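Peptidoglycan hydrolase FlgJ (PDB 3VWO) probably hydrolyses glycosidic bonds of peptidoglycan as a flagellum-specific muramidase, opening the layer so that the flagellar rod can be assembled in the periplasm. Local coordinates at residues P10-A15 and V21-L26; S39-R42 and P48-N51; V71-G76 and Y129-S134. All coordinates share one frame; numbering follows the deposited sequence.

Interaction 1 (P10-A15 and V21-L26); sequences PQAAKA and VPAHFL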
loop_
_atom_site.group_PDB
_atom_site.type_symbol
_atom_site.label_atom_id
_atom_site.label_comp_id
_atom_site.label_asym_id
_atom_site.label_seq_id
_atom_site.Cartn_x
_atom_site.Cartn_y
_atom_site.Cartn_z
ATOM N N PRO A 10 -11.474 -5.101 6.861
ATOM C CA PRO A 10 -11.938 -4.318 8.016
ATOM C C PRO A 10 -11.043 -3.123 8.342
ATOM O O PRO A 10 -11.544 -2.016 8.527
ATOM C CB PRO A 10 -11.884 -5.332 9.159
ATOM C CG PRO A 10 -12.115 -6.626 8.503
ATOM C CD PRO A 10 -11.425 -6.541 7.174
ATOM N N GLN A 11 -9.733 -3.346 8.400
ATOM C CA GLN A 11 -8.789 -2.262 8.672
ATOM C C GLN A 11 -8.691 -1.284 7.506
ATOM O O GLN A 11 -8.408 -0.098 7.695
ATOM C CB GLN A 11 -7.408 -2.831 9.007
ATOM C CG GLN A 11 -7.357 -3.623 10.309
ATOM C CD GLN A 11 -7.964 -5.010 10.191
ATOM O OE1 GLN A 11 -8.204 -5.503 9.089
ATOM N NE2 GLN A 11 -8.219 -5.643 11.331
ATOM N N ALA A 12 -8.932 -1.774 6.298
ATOM C CA ALA A 12 -8.922 -0.908 5.131
ATOM C C ALA A 12 -10.097 0.061 5.222
ATOM O O ALA A 12 -9.976 1.238 4.882
ATOM C CB ALA A 12 -9.004 -1.726 3.865
ATOM N N ALA A 13 -11.227 -0.442 5.706
ATOM C CA ALA A 13 -12.447 0.360 5.837
ATOM C C ALA A 13 -12.263 1.642 6.661
ATOM O O ALA A 13 -12.680 2.727 6.239
ATOM C CB ALA A 13 -13.580 -0.494 6.415
ATOM N N LYS A 14 -11.646 1.516 7.831
ATOM C CA LYS A 14 -11.413 2.659 8.713
ATOM C C LYS A 14 -10.528 3.727 8.072
ATOM O O LYS A 14 -10.845 4.919 8.112
ATOM C CB LYS A 14 -10.767 2.208 10.028
ATOM C CG LYS A 14 -11.295 0.900 10.589
ATOM C CD LYS A 14 -10.770 0.666 12.003
ATOM C CE LYS A 14 -9.249 0.611 12.042
ATOM N NZ LYS A 14 -8.699 -0.714 11.612
ATOM N N ALA A 15 -9.408 3.301 7.492
ATOM C CA ALA A 15 -8.489 4.239 6.851
ATOM C C ALA A 15 -9.108 4.822 5.586
ATOM O O ALA A 15 -8.878 5.986 5.238
ATOM C CB ALA A 15 -7.168 3.550 6.522
ATOM N N VAL A 21 -12.099 7.430 0.210
ATOM C CA VAL A 21 -11.993 6.495 -0.903
ATOM C C VAL A 21 -12.618 5.162 -0.496
ATOM O O VAL A 21 -12.697 4.860 0.691
ATOM C CB VAL A 21 -10.511 6.271 -1.311
ATOM C CG1 VAL A 21 -9.858 7.597 -1.685
ATOM C CG2 VAL A 21 -9.738 5.597 -0.186
ATOM N N PRO A 22 -13.089 4.373 -1.475
ATOM C CA PRO A 22 -13.654 3.054 -1.169
ATOM C C PRO A 22 -12.598 2.147 -0.552
ATOM O O PRO A 22 -11.432 2.224 -0.938
ATOM C CB PRO A 22 -14.059 2.523 -2.544
ATOM C CG PRO A 22 -14.315 3.766 -3.355
ATOM C CD PRO A 22 -13.270 4.732 -2.893
ATOM N N ALA A 23 -13.008 1.316 0.402
ATOM C CA ALA A 23 -12.085 0.435 1.118
ATOM C C ALA A 23 -11.308 -0.464 0.168
ATOM O O ALA A 23 -10.113 -0.726 0.367
ATOM C CB ALA A 23 -12.847 -0.406 2.131
ATOM N N HIS A 24 -11.974 -0.929 -0.881
ATOM C CA HIS A 24 -11.329 -1.902 -1.759
ATOM C C HIS A 24 -10.197 -1.288 -2.581
ATOM O O HIS A 24 -9.365 -2.011 -3.111
ATOM C CB HIS A 24 -12.346 -2.645 -2.637
ATOM C CG HIS A 24 -12.938 -1.820 -3.735
ATOM N ND1 HIS A 24 -13.883 -0.842 -3.511
ATOM C CD2 HIS A 24 -12.745 -1.854 -5.077
ATOM C CE1 HIS A 24 -14.233 -0.295 -4.663
ATOM N NE2 HIS A 24 -13.560 -0.894 -5.629
ATOM N N PHE A 25 -10.140 0.043 -2.654
ATOM C CA PHE A 25 -9.018 0.710 -3.309
ATOM C C PHE A 25 -7.758 0.466 -2.505
ATOM O O PHE A 25 -6.685 0.234 -3.061
ATOM C CB PHE A 25 -9.225 2.226 -3.385
ATOM C CG PHE A 25 -10.183 2.672 -4.467
ATOM C CD1 PHE A 25 -11.088 1.794 -5.037
ATOM C CD2 PHE A 25 -10.152 3.983 -4.917
ATOM C CE1 PHE A 25 -11.969 2.225 -6.034
ATOM C CE2 PHE A 25 -11.027 4.421 -5.911
ATOM C CZ PHE A 25 -11.933 3.540 -6.470
ATOM N N LEU A 26 -7.890 0.552 -1.185
ATOM C CA LEU A 26 -6.750 0.332 -0.299
ATOM C C LEU A 26 -6.372 -1.156 -0.221
ATOM O O LEU A 26 -5.189 -1.507 -0.147
ATOM C CB LEU A 26 -7.044 0.881 1.091
ATOM C CG LEU A 26 -7.464 2.356 1.165
ATOM C CD1 LEU A 26 -7.402 2.827 2.602
ATOM C CD2 LEU A 26 -6.574 3.219 0.288
#
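Ala13 and Ala23 bring two helices to close quarters in a helical hairpin, helix 2-19 followed by helix 23-34, within the C-terminal glycosyl hydrolase 73 domain, a member of the lysozyme clan. The evidence for tightness is the CA–CA separation of 4.7 Å between these two residues, a spacing that small side chains on both helices permit.

Methyl-to-backbone contacts come first. Ala23 CB is set against the backbone of the first helix and reaches Ala13 CA at 3.8 Å. In return, Ala12 CB approaches Ala23 O at 3.8 Å, so each of the two methyls rests partly on main-chain atoms of the other helix. The CB of Ala13 points away from the second helix, which leaves its CA accessible to the Ala23 methyl.

The remaining contacts are between apolar side chains. Ala12 CB lies 4.4 Å from Ala23 CB and 4.3 Å from Leu26 CB, placing it between residues one turn apart on the second helix. Helix 91-104 also meets this contact, Phe95 at Ala12 and Tyr98 at Leu26, while Trp9 touches Ala23. Across the two segments the contact is therefore held by van der Waals packing alone. The bond from Phe25 N to Pro22 O is a backbone bond within 21-26, made where the loop enters the helix.

Leu26 adds a branched contact. With CG anti to the carbonyl carbon (chi1 -55°) and CD1 extended away from CA (chi2 -167°), its CD1 methyl comes alongside the first helix, 4.0 Å from Ala15 CB, and stops 3.8 Å from Ala12 O.

Interaction 2 (S39-R42 and P48-N51); sequences SQIR and PSYN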
loop_
_atom_site.group_PDB
_atom_site.type_symbol
_atom_site.label_atom_id
_atom_site.label_comp_id
_atom_site.label_asym_id
_atom_site.label_seq_id
_atom_site.Cartn_x
_atom_site.Cartn_y
_atom_site.Cartn_z
ATOM N N SER A 39 4.257 -11.480 -0.574
ATOM C CA SER A 39 5.556 -10.812 -0.517
ATOM C C SER A 39 5.584 -9.669 0.495
ATOM O O SER A 39 6.320 -8.697 0.331
ATOM C CB SER A 39 5.961 -10.290 -1.894
ATOM O OG SER A 39 5.987 -11.342 -2.841
ATOM N N GLN A 40 4.780 -9.777 1.540
ATOM C CA GLN A 40 4.822 -8.761 2.576
ATOM C C GLN A 40 6.131 -8.872 3.358
ATOM O O GLN A 40 6.614 -9.976 3.656
ATOM C CB GLN A 40 3.602 -8.848 3.493
ATOM C CG GLN A 40 3.794 -9.675 4.740
ATOM C CD GLN A 40 2.900 -9.202 5.869
ATOM O OE1 GLN A 40 3.279 -8.333 6.655
ATOM N NE2 GLN A 40 1.706 -9.771 5.953
ATOM N N ILE A 41 6.727 -7.721 3.649
ATOM C CA ILE A 41 8.003 -7.690 4.350
ATOM C C ILE A 41 7.853 -8.348 5.715
ATOM O O ILE A 41 6.873 -8.122 6.425
ATOM C CB ILE A 41 8.523 -6.240 4.484
ATOM C CG1 ILE A 41 9.024 -5.737 3.129
ATOM C CG2 ILE A 41 9.617 -6.141 5.526
ATOM C CD1 ILE A 41 9.337 -4.254 3.106
ATOM N N ARG A 42 8.811 -9.200 6.061
ATOM C CA ARG A 42 8.788 -9.878 7.343
ATOM C C ARG A 42 10.097 -9.652 8.078
ATOM O O ARG A 42 11.132 -9.413 7.454
ATOM C CB ARG A 42 8.545 -11.378 7.151
ATOM C CG ARG A 42 7.140 -11.701 6.660
ATOM C CD ARG A 42 6.928 -13.193 6.484
ATOM N NE ARG A 42 5.614 -13.467 5.912
ATOM C CZ ARG A 42 4.529 -13.739 6.627
ATOM N NH1 ARG A 42 3.374 -13.969 6.017
ATOM N NH2 ARG A 42 4.600 -13.786 7.952
ATOM N N PRO A 48 5.634 -11.099 10.615
ATOM C CA PRO A 48 5.133 -10.085 9.679
ATOM C C PRO A 48 5.385 -8.669 10.187
ATOM O O PRO A 48 5.268 -8.406 11.382
ATOM C CB PRO A 48 3.624 -10.356 9.644
ATOM C CG PRO A 48 3.334 -11.007 10.959
ATOM C CD PRO A 48 4.536 -11.856 11.243
ATOM N N SER A 49 5.741 -7.775 9.273
ATOM C CA SER A 49 5.904 -6.363 9.585
ATOM C C SER A 49 4.543 -5.665 9.564
ATOM O O SER A 49 4.376 -4.602 10.156
ATOM C CB SER A 49 6.813 -5.707 8.547
ATOM O OG SER A 49 6.199 -5.729 7.265
ATOM N N TYR A 50 3.591 -6.287 8.870
ATOM C CA TYR A 50 2.262 -5.734 8.589
ATOM C C TYR A 50 2.331 -4.528 7.659
ATOM O O TYR A 50 1.324 -3.866 7.440
ATOM C CB TYR A 50 1.499 -5.346 9.864
ATOM C CG TYR A 50 1.352 -6.458 10.877
ATOM C CD1 TYR A 50 0.414 -7.466 10.702
ATOM C CD2 TYR A 50 2.137 -6.484 12.019
ATOM C CE1 TYR A 50 0.277 -8.484 11.637
ATOM C CE2 TYR A 50 2.004 -7.492 12.959
ATOM C CZ TYR A 50 1.077 -8.487 12.762
ATOM O OH TYR A 50 0.954 -9.492 13.699
ATOM N N ASN A 51 3.513 -4.253 7.115
ATOM C CA ASN A 51 3.727 -3.075 6.263
ATOM C C ASN A 51 3.291 -3.374 4.836
ATOM O O ASN A 51 4.117 -3.576 3.945
ATOM C CB ASN A 51 5.199 -2.676 6.292
ATOM C CG ASN A 51 5.453 -1.301 5.718
ATOM O OD1 ASN A 51 4.615 -0.736 5.011
ATOM N ND2 ASN A 51 6.634 -0.760 6.003
HETATM O O HOH W 1 5.337 -5.416 2.587
#
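Ser49 meets Ile41 through two hydrogen bonds to a single acceptor, Ile41 O. The hydroxyl gives the shorter bond, Ser49 OG to Ile41 O at 2.6 Å, arriving above the carbonyl plane, 45° out of it. The backbone amide completes the pair, Ser49 N to Ile41 O at 3.1 Å, tilted only 17° from that plane. Two donors thus grip the oxygen from different directions, and next to them the backbones of Arg42 and Pro48 form a single bridge.

The serine torsion explains the double use of its hydroxyl. At chi1 65°, OG sits between the backbone N and the carbonyl carbon, within reach both of Ile41 O and of Asn51 N, which donates back to OG at 3.1 Å. Replacing Ser49 by an alanine removes OG, which would probably leave Ile41 O with the amide alone and Asn51 N without its acceptor.

Weaker and indirect polar links flank this centre. Gln40, its chain extended beyond CG, accepts a weak bond at OE1 from Tyr50 N (3.0 Å), while its NE2 is bonded to Tyr91 OH. A water accepts from Ile41 N at 2.9 Å and donates to Asn51 O at 2.6 Å, joining the backbones where they do not pair directly.

Van der Waals contact gathers around the Pro48 ring. The Gln40 side chain lies alongside it, whereas Arg42 crosses it at a slant, bringing NH2, which is hydrogen-bonded to Gly46 O, to 3.8 Å from Pro48 CD. Ile41 also touches Phe85, Val66 and Ala68 on the two strands of the sheet.

An ST turn at Ser49 beside a single beta bridge is the motif here, in the loop between helix 23-34 and the antiparallel hairpin of the lysozyme-like domain.

Interaction 3 (V71-G76 and Y129-S134); sequences VEYENG and YATDPS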
loop_
_atom_site.group_PDB
_atom_site.type_symbol
_atom_site.label_atom_id
_atom_site.label_comp_id
_atom_site.label_asym_id
_atom_site.label_seq_id
_atom_site.Cartn_x
_atom_site.Cartn_y
_atom_site.Cartn_z
ATOM N N VAL A 71 13.406 -2.676 -4.529
ATOM C CA VAL A 71 13.727 -2.325 -5.904
ATOM C C VAL A 71 13.138 -0.962 -6.240
ATOM O O VAL A 71 11.957 -0.707 -6.003
ATOM C CB VAL A 71 13.156 -3.358 -6.890
ATOM C CG1 VAL A 71 13.498 -2.974 -8.325
ATOM C CG2 VAL A 71 13.685 -4.747 -6.563
ATOM N N GLU A 72 13.967 -0.082 -6.786
ATOM C CA GLU A 72 13.510 1.259 -7.140
ATOM C C GLU A 72 14.011 1.628 -8.527
ATOM O O GLU A 72 15.028 1.111 -8.980
ATOM C CB GLU A 72 13.991 2.275 -6.102
ATOM C CG GLU A 72 13.480 2.000 -4.691
ATOM C CD GLU A 72 14.063 2.943 -3.658
ATOM O OE1 GLU A 72 14.936 3.760 -4.022
ATOM O OE2 GLU A 72 13.648 2.866 -2.482
ATOM N N TYR A 73 13.291 2.509 -9.210
ATOM C CA TYR A 73 13.705 2.923 -10.539
ATOM C C TYR A 73 14.051 4.403 -10.547
ATOM O O TYR A 73 13.307 5.236 -10.025
ATOM C CB TYR A 73 12.629 2.589 -11.578
ATOM C CG TYR A 73 12.337 1.109 -11.653
ATOM C CD1 TYR A 73 13.070 0.277 -12.491
ATOM C CD2 TYR A 73 11.350 0.535 -10.862
ATOM C CE1 TYR A 73 12.814 -1.084 -12.549
ATOM C CE2 TYR A 73 11.088 -0.821 -10.913
ATOM C CZ TYR A 73 11.823 -1.627 -11.756
ATOM O OH TYR A 73 11.562 -2.977 -11.804
ATOM N N GLU A 74 15.215 4.713 -11.104
ATOM C CA GLU A 74 15.653 6.089 -11.272
ATOM C C GLU A 74 16.091 6.216 -12.721
ATOM O O GLU A 74 17.057 5.576 -13.129
ATOM C CB GLU A 74 16.815 6.404 -10.330
ATOM C CG GLU A 74 16.942 5.440 -9.153
ATOM C CD GLU A 74 16.801 6.121 -7.803
ATOM O OE1 GLU A 74 17.841 6.448 -7.192
ATOM O OE2 GLU A 74 15.653 6.321 -7.350
ATOM N N ASN A 75 15.369 7.029 -13.490
ATOM C CA ASN A 75 15.515 7.061 -14.943
ATOM C C ASN A 75 15.197 5.671 -15.500
ATOM O O ASN A 75 14.325 4.977 -14.973
ATOM C CB ASN A 75 16.917 7.543 -15.356
ATOM C CG ASN A 75 16.975 8.031 -16.796
ATOM O OD1 ASN A 75 17.604 7.403 -17.653
ATOM N ND2 ASN A 75 16.316 9.154 -17.071
ATOM N N GLY A 76 15.900 5.256 -16.547
ATOM C CA GLY A 76 15.696 3.934 -17.109
ATOM C C GLY A 76 16.535 2.894 -16.393
ATOM O O GLY A 76 16.833 1.837 -16.948
ATOM N N TYR A 129 4.100 8.326 -5.492
ATOM C CA TYR A 129 4.006 7.213 -4.560
ATOM C C TYR A 129 4.975 6.107 -4.931
ATOM O O TYR A 129 5.505 5.429 -4.057
ATOM C CB TYR A 129 2.590 6.639 -4.478
ATOM C CG TYR A 129 2.428 5.699 -3.302
ATOM C CD1 TYR A 129 2.114 6.191 -2.042
ATOM C CD2 TYR A 129 2.624 4.332 -3.443
ATOM C CE1 TYR A 129 1.980 5.346 -0.958
ATOM C CE2 TYR A 129 2.494 3.477 -2.361
ATOM C CZ TYR A 129 2.168 3.991 -1.122
ATOM O OH TYR A 129 2.041 3.150 -0.040
ATOM N N ALA A 130 5.197 5.920 -6.228
ATOM C CA ALA A 130 6.067 4.838 -6.686
ATOM C C ALA A 130 6.992 5.276 -7.815
ATOM O O ALA A 130 6.722 6.253 -8.513
ATOM C CB ALA A 130 5.238 3.634 -7.113
ATOM N N THR A 131 8.083 4.535 -7.985
ATOM C CA THR A 131 9.060 4.822 -9.027
ATOM C C THR A 131 8.802 3.986 -10.282
ATOM O O THR A 131 9.288 4.312 -11.365
ATOM C CB THR A 131 10.497 4.591 -8.523
ATOM O OG1 THR A 131 10.596 3.288 -7.935
ATOM C CG2 THR A 131 10.863 5.636 -7.477
ATOM N N ASP A 132 8.042 2.906 -10.126
ATOM C CA ASP A 132 7.581 2.112 -11.262
ATOM C C ASP A 132 6.698 2.975 -12.166
ATOM O O ASP A 132 5.673 3.489 -11.725
ATOM C CB ASP A 132 6.800 0.892 -10.764
ATOM C CG ASP A 132 6.484 -0.105 -11.870
ATOM O OD1 ASP A 132 6.107 0.310 -12.987
ATOM O OD2 ASP A 132 6.605 -1.320 -11.616
ATOM N N PRO A 133 7.093 3.121 -13.442
ATOM C CA PRO A 133 6.413 3.991 -14.412
ATOM C C PRO A 133 4.994 3.544 -14.746
ATOM O O PRO A 133 4.194 4.360 -15.202
ATOM C CB PRO A 133 7.292 3.872 -15.661
ATOM C CG PRO A 133 7.960 2.542 -15.518
ATOM C CD PRO A 133 8.232 2.412 -14.050
ATOM N N SER A 134 4.689 2.268 -14.534
ATOM C CA SER A 134 3.366 1.748 -14.870
ATOM C C SER A 134 2.553 1.411 -13.622
ATOM O O SER A 134 1.591 0.648 -13.687
ATOM C CB SER A 134 3.493 0.517 -15.769
ATOM O OG SER A 134 4.322 -0.460 -15.167
#
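Thr131 turns OG1 between its own backbone N and carbonyl carbon (chi1 51°), which presents the hydroxyl oxygen to Tyr73 N; Tyr73, with CG anti to its carbonyl carbon (chi1 -60°), brings its ring edge to that same oxygen. The setting is the hairpin of strands 65-74 and 77-86 in a lysozyme-like fold, met near its tip by the loop leading into helix 135-143.

One hydrogen bond joins the segments: Tyr73 N donates to Thr131 OG1 at 3.1 Å and is nearly straight at 169°. The oxygen lies near the plane of the tyrosine ring, 4.1 Å from Tyr73 CD2. Thr131 CG2 approaches Tyr73 O at 3.6 Å, so both branches of the threonine work against one strand residue.

Nearby, Glu72 is drawn into salt bridges with Lys56 and Arg81, and Tyr129 O bonds to a buffer molecule, EPE, probably from the crystallisation liquor.

The loop contains an Asx turn at Asp132. This residue, whose OD2 pairs with Lys138, receives two donors at OD1: Ser134 N on the anti side and Ser134 OG on the syn side, each at 2.9 Å.

The three contacts follow one another in series along the chain, interaction 1 closing before interaction 2 opens and interaction 2 before interaction 3, whose two segments are 53 residues apart. Their centres are about 18 Å (1 and 2), about 21 Å (2 and 3) and about 25 Å (1 and 3) apart, and none touches another. Interactions 1 and 3 lie on opposite sides of the chain's centre. Interaction 1 is a buried joint between helices 2-19 and 23-34, interaction 2 shapes the loop connecting helix 23-34 to the hairpin, and interaction 3 brings hairpin strand 65-74 to a loop of the helical part, after helix 117-127, all within one glycosidase family domain.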